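Local coordinates for protein cellobiose 2-epimerase (PDB 3VW5) that catalyses the reversible epimerization of cellobiose to beta-D-glucosyl-(1->4)-D-mannose, and folds as an (alpha/alpha)6 barrel, at residues I85-G90 against A135-E140; E143-Y148 against R158-V163; S169-K174 against E291-E296; L250-C255 against E269-I274; A254-V257 against L263-Q266. The protein carries 2 engineered substitutions. One frame throughout, in Å; residues are numbered along the deposited sequence.

All five contacts lie in the (alpha/alpha)6 barrel of one chain, but at different depths. Contact 4 is buried and contact 3 is a surface contact, while contacts 1, 2 and 5 are partly buried. Contacts 4 and 5 join the same two helices, 241-258 and 261-281: carboxylates and methionines meet further from the turn, a cysteine and a lysine close to it. Contacts 1 and 2 share helix 129-145 and touch each other through the D86-R158 salt bridge; one relies on a tyrosine-arginine pair and a water, the other on an asparagine stacked over a tryptophan. Contact 3 ties loop to hairpin by one amide-carboxylate hydrogen bond, beside two glutamates whose like charges face each other.

Contact 1: I85-G90 against A135-E140; sequences IDYEYG and AYRLFE. Engineered in segment 135-140: L138 (natural residue Pro).
Y87 and R137 form the polar-aromatic part of the contact. The ring edge is directed at the guanidinium: Y87 CD1 lies 3.9 Å from R137 NE, over one face of the guanidinium and displaced toward its rim, while NE stays near the plane of the ring. With the two planes 83° apart, this is a perpendicular meeting and not a cation over the ring face. R137 reaches it because its CG is trans to the backbone N (chi1 -175°) and the chain then bends at chi3. Beyond the ring, the Y87 hydroxyl is bonded to the backbone O of K81, which fixes its far end.

A water forms the second link. It accepts from R137 NE at 2.7 Å, at the edge of the guanidinium, and donates to the Y87 carbonyl O at 3.2 Å, joining helix to loop backbone. The water thus bridges the loop that leaves helix 67-84 to helix 129-145, two parts of the (alpha/alpha)6 barrel.

The apolar part lies deeper. I85 CD1 meets CD1 of the engineered L138 at 4.5 Å, a loose touch, and L138 also packs on A115, I116 and L119 of helix 109-126. Within the loop, I85 CG2 sits over the centre of one face of the Y87 ring.

Hydrogen bonds inside the loop set its shape. D86 OD1 accepts from Y89 N at 3.0 Å with a nearly straight bond (176°), an Asx motif in which the donor stands above the carboxylate plane. D86 OD2 is engaged by salt bridges to R158 and K107.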
# COMPACT_ATOMS: atom_id res chain seq x y z
N ILE A 85 -14.23 5.68 12.08
CA ILE A 85 -13.37 6.25 13.09
C ILE A 85 -13.96 6.03 14.49
O ILE A 85 -15.15 6.26 14.71
CB ILE A 85 -13.14 7.75 12.80
CG1 ILE A 85 -12.12 7.88 11.67
CG2 ILE A 85 -12.69 8.48 14.03
CD1 ILE A 85 -11.92 9.27 11.15
N ASP A 86 -13.13 5.53 15.40
CA ASP A 86 -13.53 5.38 16.79
C ASP A 86 -13.17 6.67 17.51
O ASP A 86 -12.03 6.85 17.93
CB ASP A 86 -12.85 4.18 17.43
CG ASP A 86 -13.40 3.86 18.81
OD1 ASP A 86 -14.07 4.74 19.40
OD2 ASP A 86 -13.16 2.74 19.32
N TYR A 87 -14.14 7.56 17.65
CA TYR A 87 -13.89 8.87 18.23
C TYR A 87 -13.68 8.76 19.72
O TYR A 87 -12.93 9.55 20.31
CB TYR A 87 -15.03 9.84 17.90
CG TYR A 87 -15.00 10.28 16.45
CD1 TYR A 87 -14.03 11.18 15.99
CD2 TYR A 87 -15.94 9.80 15.53
CE1 TYR A 87 -14.00 11.58 14.67
CE2 TYR A 87 -15.91 10.20 14.20
CZ TYR A 87 -14.95 11.09 13.78
OH TYR A 87 -14.92 11.48 12.45
N GLU A 88 -14.32 7.76 20.31
CA GLU A 88 -14.26 7.53 21.74
C GLU A 88 -12.90 6.96 22.22
O GLU A 88 -12.28 7.50 23.13
CB GLU A 88 -15.42 6.65 22.16
CG GLU A 88 -15.40 6.26 23.62
CD GLU A 88 -16.56 5.37 24.01
OE1 GLU A 88 -17.44 5.11 23.13
OE2 GLU A 88 -16.61 4.92 25.19
N TYR A 89 -12.43 5.88 21.61
CA TYR A 89 -11.15 5.29 22.02
C TYR A 89 -10.00 5.73 21.12
O TYR A 89 -8.85 5.64 21.52
CB TYR A 89 -11.22 3.76 22.04
CG TYR A 89 -12.09 3.16 23.14
CD1 TYR A 89 -11.57 2.93 24.42
CD2 TYR A 89 -13.41 2.81 22.90
CE1 TYR A 89 -12.35 2.37 25.42
CE2 TYR A 89 -14.20 2.26 23.90
CZ TYR A 89 -13.67 2.04 25.16
OH TYR A 89 -14.44 1.49 26.17
N GLY A 90 -10.31 6.19 19.91
CA GLY A 90 -9.27 6.50 18.95
C GLY A 90 -9.09 5.47 17.83
O GLY A 90 -9.62 4.37 17.88
N ALA A 135 -6.64 13.51 10.24
CA ALA A 135 -5.34 12.90 10.03
C ALA A 135 -4.47 13.04 11.28
O ALA A 135 -3.88 12.06 11.75
CB ALA A 135 -4.67 13.49 8.81
N TYR A 136 -4.40 14.25 11.82
CA TYR A 136 -3.61 14.49 13.03
C TYR A 136 -4.22 13.75 14.20
O TYR A 136 -3.51 13.21 15.04
CB TYR A 136 -3.52 15.99 13.33
CG TYR A 136 -2.48 16.73 12.54
CD1 TYR A 136 -1.14 16.54 12.79
CD2 TYR A 136 -2.84 17.61 11.52
CE1 TYR A 136 -0.18 17.21 12.07
CE2 TYR A 136 -1.89 18.28 10.79
CZ TYR A 136 -0.55 18.08 11.08
OH TYR A 136 0.43 18.74 10.37
N ARG A 137 -5.55 13.72 14.26
CA ARG A 137 -6.22 13.01 15.33
C ARG A 137 -5.74 11.56 15.39
O ARG A 137 -5.48 11.03 16.48
CB ARG A 137 -7.75 13.06 15.17
CG ARG A 137 -8.44 12.42 16.35
CD ARG A 137 -9.92 12.19 16.13
NE ARG A 137 -10.71 12.78 17.21
CZ ARG A 137 -11.27 14.00 17.15
NH1 ARG A 137 -11.13 14.77 16.06
NH2 ARG A 137 -11.96 14.45 18.19
N LEU A 138 -5.63 10.92 14.23
CA LEU A 138 -5.24 9.52 14.14
C LEU A 138 -3.73 9.33 14.35
O LEU A 138 -3.29 8.36 14.96
CB LEU A 138 -5.70 8.92 12.81
CG LEU A 138 -7.21 8.87 12.60
CD1 LEU A 138 -7.52 8.34 11.22
CD2 LEU A 138 -7.89 8.02 13.66
N PHE A 139 -2.94 10.25 13.82
CA PHE A 139 -1.52 10.31 14.17
C PHE A 139 -1.33 10.33 15.70
O PHE A 139 -0.52 9.58 16.23
CB PHE A 139 -0.89 11.55 13.53
CG PHE A 139 0.45 11.92 14.08
CD1 PHE A 139 1.60 11.27 13.65
CD2 PHE A 139 0.58 12.95 15.00
CE1 PHE A 139 2.85 11.62 14.14
CE2 PHE A 139 1.84 13.32 15.50
CZ PHE A 139 2.97 12.65 15.06
N GLU A 140 -2.08 11.17 16.41
CA GLU A 140 -1.99 11.23 17.87
C GLU A 140 -2.38 9.91 18.52
O GLU A 140 -1.72 9.44 19.46
CB GLU A 140 -2.84 12.37 18.42
CG GLU A 140 -2.17 13.73 18.25
CD GLU A 140 -2.89 14.83 18.99
OE1 GLU A 140 -4.15 14.87 18.97
OE2 GLU A 140 -2.18 15.68 19.59
O HOH W 1 -10.36 10.62 18.76

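Contact 2: E143-Y148 against R158-V163; sequences EKNTLY and RQWRLV
Between R158 and V163 it is the indole of W160 that meets N145 and T146. R158 contributes its carbonyl O, which lies over the face of the W160 ring turned from N145, offset toward the rim, and accepts from K107 NZ. The next residue but one is W160 itself, whose backbone has a positive phi (69°) and whose ring is directed across the gap to the end of helix 129-145.

N145 covers the other indole face. Its CB stands 3.6 Å from the centroid of the W160 six-membered ring, a CH-pi contact, and 3.4 Å from W160 CD2. The amide plane is stacked on the indole, only 6° from parallel: N145 OD1 lies 3.6 Å from W160 CD1, and N145 ND2 lies 3.5 Å from W160 NE1. That amide is held by a bond from ND2 to the O of D141, and NE1 is spent on the O of Y89. T146 CG2 comes obliquely to W160 CZ3 at 3.8 Å, its OG1 being turned to the O of I142. A leucine in place of W160 would probably deprive N145 of the flat surface its amide lies on and leave Y89 O without its indole donor.

R161 points away, and its NE makes a salt bridge with D157. L162 packs on R153 and V163 pairs through its backbone with A155, bringing the chain back beside strand 151-156. The indole thus lies between the C-terminal end of helix 129-145, I112 of helix 109-126 and K107 of strand 102-108.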
# COMPACT_ATOMS: atom_id res chain seq x y z
N GLU A 143 0.45 7.32 18.22
CA GLU A 143 1.57 7.61 19.10
C GLU A 143 1.21 7.41 20.58
O GLU A 143 2.04 6.98 21.37
CB GLU A 143 2.12 9.00 18.84
CG GLU A 143 2.57 9.24 17.40
CD GLU A 143 3.78 8.41 16.99
OE1 GLU A 143 4.83 8.50 17.65
OE2 GLU A 143 3.67 7.68 15.99
N LYS A 144 -0.04 7.69 20.95
CA LYS A 144 -0.49 7.48 22.32
C LYS A 144 -0.57 6.00 22.69
O LYS A 144 -0.05 5.56 23.72
CB LYS A 144 -1.87 8.12 22.51
CG LYS A 144 -2.28 8.33 23.96
CD LYS A 144 -1.17 9.07 24.69
CE LYS A 144 -1.70 10.06 25.72
NZ LYS A 144 -2.07 9.38 27.00
N ASN A 145 -1.24 5.22 21.84
CA ASN A 145 -1.65 3.88 22.23
C ASN A 145 -0.84 2.70 21.69
O ASN A 145 -0.93 1.60 22.24
CB ASN A 145 -3.14 3.67 21.93
CG ASN A 145 -4.02 4.71 22.61
OD1 ASN A 145 -4.24 4.66 23.81
ND2 ASN A 145 -4.49 5.69 21.84
N THR A 146 -0.05 2.92 20.64
CA THR A 146 0.62 1.79 19.98
C THR A 146 2.13 1.82 20.11
O THR A 146 2.80 0.86 19.79
CB THR A 146 0.28 1.70 18.47
OG1 THR A 146 0.97 2.72 17.74
CG2 THR A 146 -1.22 1.84 18.25
N LEU A 147 2.66 2.95 20.56
CA LEU A 147 4.10 3.10 20.66
C LEU A 147 4.61 2.63 22.02
O LEU A 147 4.24 3.19 23.05
CB LEU A 147 4.50 4.56 20.43
CG LEU A 147 6.00 4.83 20.39
CD1 LEU A 147 6.66 4.01 19.31
CD2 LEU A 147 6.28 6.30 20.19
N TYR A 148 5.46 1.62 22.00
CA TYR A 148 6.13 1.17 23.22
C TYR A 148 7.61 1.51 23.12
O TYR A 148 8.04 2.02 22.09
CB TYR A 148 5.85 -0.31 23.46
CG TYR A 148 4.42 -0.59 23.89
CD1 TYR A 148 4.13 -1.10 25.15
CD2 TYR A 148 3.35 -0.29 23.04
CE1 TYR A 148 2.83 -1.34 25.56
CE2 TYR A 148 2.03 -0.52 23.44
CZ TYR A 148 1.79 -1.05 24.71
OH TYR A 148 0.50 -1.29 25.12
N ARG A 158 -10.61 -3.05 20.44
CA ARG A 158 -11.10 -1.68 20.38
C ARG A 158 -10.51 -0.81 21.50
O ARG A 158 -10.14 0.34 21.27
CB ARG A 158 -12.62 -1.63 20.44
CG ARG A 158 -13.11 -0.24 20.33
CD ARG A 158 -14.57 -0.14 20.59
NE ARG A 158 -14.96 1.25 20.43
CZ ARG A 158 -16.11 1.75 20.86
NH1 ARG A 158 -16.99 0.98 21.49
NH2 ARG A 158 -16.37 3.03 20.65
N GLN A 159 -10.41 -1.40 22.68
CA GLN A 159 -9.98 -0.72 23.89
C GLN A 159 -8.45 -0.73 24.06
O GLN A 159 -7.95 -0.44 25.14
CB GLN A 159 -10.66 -1.35 25.11
CG GLN A 159 -12.19 -1.39 25.02
CD GLN A 159 -12.77 -2.82 24.92
OE1 GLN A 159 -12.99 -3.49 25.94
NE2 GLN A 159 -13.03 -3.27 23.69
N TRP A 160 -7.71 -1.06 23.01
CA TRP A 160 -6.24 -0.98 23.04
C TRP A 160 -5.55 -2.01 23.94
O TRP A 160 -4.40 -1.82 24.33
CB TRP A 160 -5.74 0.41 23.43
CG TRP A 160 -6.20 1.54 22.54
CD1 TRP A 160 -7.02 2.57 22.90
CD2 TRP A 160 -5.85 1.77 21.17
NE1 TRP A 160 -7.21 3.43 21.84
CE2 TRP A 160 -6.51 2.97 20.77
CE3 TRP A 160 -5.06 1.09 20.23
CZ2 TRP A 160 -6.39 3.49 19.48
CZ3 TRP A 160 -4.95 1.61 18.96
CH2 TRP A 160 -5.60 2.80 18.59
N ARG A 161 -6.24 -3.09 24.28
CA ARG A 161 -5.60 -4.21 24.95
C ARG A 161 -5.00 -5.14 23.90
O ARG A 161 -5.64 -5.47 22.90
CB ARG A 161 -6.59 -4.97 25.84
CG ARG A 161 -7.25 -4.07 26.88
CD ARG A 161 -8.42 -4.77 27.59
NE ARG A 161 -9.53 -5.06 26.69
CZ ARG A 161 -10.76 -5.37 27.09
NH1 ARG A 161 -11.04 -5.42 28.38
NH2 ARG A 161 -11.71 -5.62 26.19
N LEU A 162 -3.76 -5.56 24.13
CA LEU A 162 -3.02 -6.37 23.17
C LEU A 162 -3.68 -7.71 22.77
O LEU A 162 -4.17 -8.44 23.64
CB LEU A 162 -1.61 -6.62 23.68
CG LEU A 162 -0.71 -7.15 22.58
CD1 LEU A 162 0.25 -6.06 22.12
CD2 LEU A 162 0.04 -8.40 23.03
N VAL A 163 -3.69 -8.01 21.47
CA VAL A 163 -4.09 -9.33 20.94
C VAL A 163 -3.09 -9.88 19.91
O VAL A 163 -2.12 -9.21 19.55
CB VAL A 163 -5.47 -9.32 20.25
CG1 VAL A 163 -6.10 -10.71 20.35
CG2 VAL A 163 -6.39 -8.27 20.84

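Contact 3: S169-K174 against E291-E296; sequences SENGLK and ERDKNE
D293 and N171 come together because D293 turns CG trans to its backbone N (chi1 -180°), while N171 has its CG beside the backbone N, so that carboxylate and amide approach from opposite directions. E291 places CG between its backbone N and carbonyl carbon and then runs extended toward E170, whose chain is bent at chi2.

The bond is N171 ND2 to D293 OD2, 2.6 Å and 160° at the hydrogen. It uses the syn lone pair of OD2, with the acceptor close to the amide plane. A valine in place of D293 would probably leave ND2 of N171 without its acceptor and set the amide free to turn.

The carboxylates of E170 and E291, like charges, face each other with their planes 59° apart, and E170 OE2 lies 2.9 Å from E291 OE2. D293 also starts a type II' turn that ends at E296 and joins strands 287-293 and 296-302 in a beta hairpin. I238 of strand 238-240 touches E170, E291 and D293.

With E170 OE1 also 4.6 Å from D293 OD2, three acidic groups gather at this surface, so the negative charge is likely to favour protonation of a carboxylate, and N171 supplies the hydrogen-bonding tie across the contact.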
# COMPACT_ATOMS: atom_id res chain seq x y z
N SER A 169 0.04 -11.73 9.72
CA SER A 169 0.80 -12.98 9.73
C SER A 169 0.65 -13.73 8.41
O SER A 169 -0.35 -13.55 7.70
CB SER A 169 0.39 -13.87 10.91
OG SER A 169 -0.31 -15.03 10.46
N GLU A 170 1.63 -14.57 8.09
CA GLU A 170 1.69 -15.24 6.79
C GLU A 170 1.47 -16.73 6.89
O GLU A 170 0.57 -17.27 6.23
CB GLU A 170 3.03 -14.96 6.10
CG GLU A 170 2.90 -14.15 4.82
CD GLU A 170 3.31 -14.93 3.59
OE1 GLU A 170 4.14 -15.88 3.72
OE2 GLU A 170 2.77 -14.63 2.48
N ASN A 171 2.29 -17.41 7.70
CA ASN A 171 2.03 -18.83 7.97
C ASN A 171 1.20 -18.98 9.23
O ASN A 171 0.06 -18.50 9.31
CB ASN A 171 3.33 -19.64 8.07
CG ASN A 171 4.05 -19.75 6.73
OD1 ASN A 171 3.45 -19.60 5.66
ND2 ASN A 171 5.35 -20.03 6.78
N GLY A 172 1.77 -19.66 10.23
CA GLY A 172 1.16 -19.71 11.55
C GLY A 172 1.83 -18.72 12.50
O GLY A 172 1.70 -18.83 13.73
N LEU A 173 2.52 -17.75 11.90
CA LEU A 173 3.52 -16.92 12.59
C LEU A 173 2.98 -15.91 13.62
O LEU A 173 3.34 -15.96 14.79
CB LEU A 173 4.41 -16.20 11.54
CG LEU A 173 5.76 -16.84 11.19
CD1 LEU A 173 5.70 -18.34 11.34
CD2 LEU A 173 6.22 -16.47 9.77
N LYS A 174 2.14 -14.99 13.17
CA LYS A 174 1.51 -14.02 14.07
C LYS A 174 2.50 -13.27 15.00
O LYS A 174 2.17 -12.93 16.16
CB LYS A 174 0.38 -14.69 14.86
CG LYS A 174 -0.64 -15.39 13.96
CD LYS A 174 -1.92 -15.78 14.70
CE LYS A 174 -1.85 -17.18 15.33
NZ LYS A 174 -0.84 -17.25 16.44
N GLU A 291 7.72 -14.55 -3.15
CA GLU A 291 8.49 -14.63 -1.92
C GLU A 291 9.33 -15.90 -1.81
O GLU A 291 9.06 -16.90 -2.46
CB GLU A 291 7.55 -14.56 -0.72
CG GLU A 291 6.46 -15.64 -0.78
CD GLU A 291 5.68 -15.78 0.52
OE1 GLU A 291 5.36 -16.94 0.90
OE2 GLU A 291 5.38 -14.75 1.15
N ARG A 292 10.34 -15.84 -0.96
CA ARG A 292 10.94 -17.06 -0.45
C ARG A 292 10.48 -17.26 1.00
O ARG A 292 10.63 -16.37 1.83
CB ARG A 292 12.46 -17.00 -0.51
CG ARG A 292 13.13 -18.15 0.26
CD ARG A 292 14.62 -17.98 0.29
NE ARG A 292 15.02 -16.94 1.22
CZ ARG A 292 15.05 -17.12 2.54
NH1 ARG A 292 14.69 -18.30 3.04
NH2 ARG A 292 15.43 -16.15 3.34
N ASP A 293 9.91 -18.43 1.29
CA ASP A 293 9.64 -18.84 2.67
C ASP A 293 10.55 -20.03 2.98
O ASP A 293 10.31 -21.16 2.49
CB ASP A 293 8.15 -19.20 2.84
CG ASP A 293 7.79 -19.62 4.26
OD1 ASP A 293 8.70 -19.87 5.10
OD2 ASP A 293 6.58 -19.73 4.53
N LYS A 294 11.59 -19.77 3.77
CA LYS A 294 12.67 -20.75 4.02
C LYS A 294 13.25 -21.37 2.74
O LYS A 294 13.94 -20.69 1.98
CB LYS A 294 12.20 -21.84 4.98
CG LYS A 294 12.05 -21.34 6.39
CD LYS A 294 11.31 -22.33 7.28
CE LYS A 294 11.29 -21.82 8.71
NZ LYS A 294 10.13 -22.36 9.47
N ASN A 295 12.95 -22.64 2.51
CA ASN A 295 13.53 -23.41 1.41
C ASN A 295 12.75 -23.35 0.10
O ASN A 295 13.15 -23.97 -0.89
CB ASN A 295 13.67 -24.89 1.82
CG ASN A 295 12.34 -25.53 2.23
OD1 ASN A 295 11.44 -24.85 2.71
ND2 ASN A 295 12.23 -26.84 2.06
N GLU A 296 11.64 -22.61 0.08
CA GLU A 296 10.72 -22.64 -1.05
C GLU A 296 10.46 -21.26 -1.66
O GLU A 296 10.27 -20.27 -0.94
CB GLU A 296 9.39 -23.29 -0.64
CG GLU A 296 9.59 -24.64 -0.01
CD GLU A 296 8.31 -25.30 0.43
OE1 GLU A 296 8.33 -25.97 1.50
OE2 GLU A 296 7.29 -25.17 -0.29

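Contact 4: L250-C255 against E269-I274; sequences LMDRAC and EMDLKI
The carboxylates of D252 and D271 approach from opposite directions with their planes turned 65° apart, neither stacked nor coplanar. D252 OD1 is 2.6 Å from D271 OD2, while D252 OD2 is directed to another partner, the amide ND2 of N315. On the other branch of D271, the terminal methyl of M251 lies beside D271 OD1 (CE to OD1 modelled at 3.0 Å, a spacing too short to be trusted in detail). M251 CB comes within 3.7 Å of D271 OD2, so the methionine runs past both oxygens of the group. Two acidic groups this close in a buried place would probably raise the pKa of one of them.

D252 and D271 are also the residues whose CA atoms are nearest, 7.5 Å apart. They mark where helix 241-258 and helix 261-281 run side by side, the segment axes 10.1 Å apart and antiparallel (167°). Consecutive antiparallel helices of this kind are the building pattern of the (alpha/alpha)6 barrel.

Beside the acids lies an apolar patch. M251 CE meets M270 CE at 3.7 Å, the side chains crossing at about a right angle. Both thioethers bend at their last torsion, M251 with chi3 -59° and M270 in the opposite sense, which brings the two methyls to each other. F267 of helix 261-281 also packs on M251, and T248 of helix 241-258 touches D271.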
# COMPACT_ATOMS: atom_id res chain seq x y z
N LEU A 250 9.42 3.92 -1.70
CA LEU A 250 8.70 4.55 -0.60
C LEU A 250 9.66 5.27 0.34
O LEU A 250 9.36 6.35 0.84
CB LEU A 250 7.92 3.50 0.17
CG LEU A 250 6.40 3.55 0.03
CD1 LEU A 250 6.01 4.23 -1.26
CD2 LEU A 250 5.81 2.16 0.15
N MET A 251 10.81 4.66 0.59
CA MET A 251 11.78 5.27 1.49
C MET A 251 12.49 6.48 0.87
O MET A 251 12.76 7.46 1.57
CB MET A 251 12.76 4.21 1.99
CG MET A 251 12.18 3.36 3.09
SD MET A 251 13.34 2.20 3.85
CE MET A 251 13.86 1.19 2.48
N ASP A 252 12.78 6.40 -0.43
CA ASP A 252 13.35 7.53 -1.16
C ASP A 252 12.34 8.66 -1.14
O ASP A 252 12.70 9.81 -0.92
CB ASP A 252 13.66 7.16 -2.62
CG ASP A 252 14.91 6.32 -2.76
OD1 ASP A 252 15.72 6.29 -1.81
OD2 ASP A 252 15.08 5.68 -3.82
N ARG A 253 11.08 8.32 -1.37
CA ARG A 253 10.00 9.29 -1.32
C ARG A 253 10.02 10.02 0.01
O ARG A 253 10.01 11.24 0.05
CB ARG A 253 8.64 8.61 -1.55
CG ARG A 253 7.39 9.48 -1.32
CD ARG A 253 7.31 10.67 -2.26
NE ARG A 253 7.93 10.41 -3.56
CZ ARG A 253 7.28 9.96 -4.63
NH1 ARG A 253 5.97 9.71 -4.56
NH2 ARG A 253 7.93 9.76 -5.78
N ALA A 254 10.08 9.26 1.11
CA ALA A 254 10.14 9.85 2.45
C ALA A 254 11.33 10.82 2.61
O ALA A 254 11.17 11.93 3.14
CB ALA A 254 10.19 8.74 3.53
N CYS A 255 12.50 10.41 2.15
CA CYS A 255 13.70 11.22 2.27
C CYS A 255 13.64 12.49 1.42
O CYS A 255 14.21 13.52 1.79
CB CYS A 255 14.94 10.41 1.90
SG CYS A 255 15.32 9.13 3.09
N GLU A 269 21.44 4.92 -1.50
CA GLU A 269 22.43 3.87 -1.71
C GLU A 269 21.94 2.53 -1.19
O GLU A 269 22.15 1.51 -1.83
CB GLU A 269 23.79 4.24 -1.11
CG GLU A 269 24.40 5.45 -1.81
CD GLU A 269 25.92 5.51 -1.69
OE1 GLU A 269 26.51 4.57 -1.11
OE2 GLU A 269 26.51 6.51 -2.19
N MET A 270 21.28 2.54 -0.04
CA MET A 270 20.70 1.32 0.51
C MET A 270 19.60 0.80 -0.41
O MET A 270 19.59 -0.38 -0.79
CB MET A 270 20.14 1.57 1.91
CG MET A 270 19.71 0.31 2.64
SD MET A 270 18.86 0.63 4.20
CE MET A 270 17.34 1.38 3.63
N ASP A 271 18.69 1.68 -0.80
CA ASP A 271 17.57 1.31 -1.66
C ASP A 271 18.01 0.72 -3.01
O ASP A 271 17.44 -0.28 -3.48
CB ASP A 271 16.65 2.51 -1.86
CG ASP A 271 15.96 2.91 -0.57
OD1 ASP A 271 15.77 2.01 0.28
OD2 ASP A 271 15.62 4.10 -0.41
N LEU A 272 19.03 1.34 -3.62
CA LEU A 272 19.62 0.80 -4.84
C LEU A 272 20.14 -0.62 -4.60
O LEU A 272 19.95 -1.51 -5.44
CB LEU A 272 20.75 1.70 -5.34
CG LEU A 272 20.37 2.73 -6.41
CD1 LEU A 272 21.56 3.60 -6.77
CD2 LEU A 272 19.82 2.06 -7.64
N LYS A 273 20.79 -0.85 -3.46
CA LYS A 273 21.34 -2.17 -3.20
C LYS A 273 20.22 -3.20 -3.16
O LYS A 273 20.37 -4.31 -3.66
CB LYS A 273 22.13 -2.20 -1.89
CG LYS A 273 23.56 -1.72 -2.04
CD LYS A 273 24.25 -1.69 -0.70
CE LYS A 273 25.41 -0.71 -0.72
NZ LYS A 273 25.88 -0.43 0.67
N ILE A 274 19.10 -2.81 -2.55
CA ILE A 274 17.93 -3.67 -2.47
C ILE A 274 17.34 -3.84 -3.86
O ILE A 274 16.95 -4.93 -4.25
CB ILE A 274 16.89 -3.09 -1.49
CG1 ILE A 274 17.51 -2.91 -0.10
CG2 ILE A 274 15.61 -3.96 -1.46
CD1 ILE A 274 16.65 -2.17 0.88

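Contact 5: A254-V257 against L263-Q266; sequences ACDV and LKKQ
C255 and K264 stand at the closest approach of the two backbones, their CA atoms 5.1 Å apart. The lysine's aliphatic stem does the touching: K264 CG lies 3.5 Å from C255 CB and 3.2 Å from the carbonyl O of C255. C255 SG turns instead to the neighbouring residue, 3.9 Å from L263 CB, an apolar touch.

D256 meets the outer half of the lysine, the two side chains crossing at about a right angle. D256 OD1 is 3.2 Å from K264 CE and 3.8 Å from K264 NZ, a long salt bridge in which the carboxylate sits beside the chain more than at its charged end. The bend of K264 at chi3 (53°) brings CE alongside this oxygen, and NZ has a second acidic partner, E261, in a salt bridge.

Further out, A254 packs on I186 and T190 of helix 179-196 and on L209 of helix 199-216, while L263 touches K206 of that latter helix. L263 N donates a weak hydrogen bond to D260 OD2.

Helix 241-258 thus passes through a tight turn into helix 261-281, and the contact closes the turn end of the hairpin, the repeating arrangement of an (alpha/alpha)6 barrel.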
# COMPACT_ATOMS: atom_id res chain seq x y z
N ALA A 254 10.08 9.26 1.11
CA ALA A 254 10.14 9.85 2.45
C ALA A 254 11.33 10.82 2.61
O ALA A 254 11.17 11.93 3.14
CB ALA A 254 10.19 8.74 3.53
N CYS A 255 12.50 10.41 2.15
CA CYS A 255 13.70 11.22 2.27
C CYS A 255 13.64 12.49 1.42
O CYS A 255 14.21 13.52 1.79
CB CYS A 255 14.94 10.41 1.90
SG CYS A 255 15.32 9.13 3.09
N ASP A 256 12.96 12.40 0.27
CA ASP A 256 12.81 13.56 -0.61
C ASP A 256 11.85 14.58 -0.02
O ASP A 256 12.07 15.78 -0.12
CB ASP A 256 12.32 13.13 -2.00
CG ASP A 256 13.39 12.43 -2.81
OD1 ASP A 256 14.58 12.56 -2.44
OD2 ASP A 256 13.06 11.75 -3.82
N VAL A 257 10.79 14.07 0.61
CA VAL A 257 9.79 14.93 1.23
C VAL A 257 10.34 15.61 2.48
O VAL A 257 9.97 16.74 2.79
CB VAL A 257 8.48 14.14 1.53
CG1 VAL A 257 7.53 14.98 2.34
CG2 VAL A 257 7.83 13.70 0.23
N LEU A 263 20.20 11.97 4.67
CA LEU A 263 19.29 10.83 4.57
C LEU A 263 19.14 10.38 3.11
O LEU A 263 19.36 9.20 2.79
CB LEU A 263 17.91 11.15 5.15
CG LEU A 263 17.80 11.11 6.68
CD1 LEU A 263 16.38 11.38 7.11
CD2 LEU A 263 18.29 9.78 7.25
N LYS A 264 18.78 11.31 2.24
CA LYS A 264 18.57 10.97 0.83
C LYS A 264 19.74 10.17 0.25
O LYS A 264 19.52 9.15 -0.40
CB LYS A 264 18.31 12.21 -0.02
CG LYS A 264 16.93 12.79 0.21
CD LYS A 264 16.81 14.18 -0.39
CE LYS A 264 17.23 14.18 -1.84
NZ LYS A 264 16.93 15.49 -2.47
N LYS A 265 20.96 10.63 0.48
CA LYS A 265 22.12 9.97 -0.10
C LYS A 265 22.29 8.60 0.56
O LYS A 265 22.60 7.60 -0.10
CB LYS A 265 23.39 10.83 0.08
CG LYS A 265 24.57 10.41 -0.81
CD LYS A 265 25.89 10.32 -0.02
CE LYS A 265 26.62 8.99 -0.29
NZ LYS A 265 27.69 8.64 0.73
N GLN A 266 22.07 8.57 1.87
CA GLN A 266 22.20 7.37 2.66
C GLN A 266 21.20 6.33 2.17
O GLN A 266 21.55 5.20 1.84
CB GLN A 266 21.96 7.69 4.14
CG GLN A 266 22.60 6.71 5.11
CD GLN A 266 22.13 6.90 6.54
OE1 GLN A 266 22.30 6.02 7.38
NE2 GLN A 266 21.55 8.06 6.82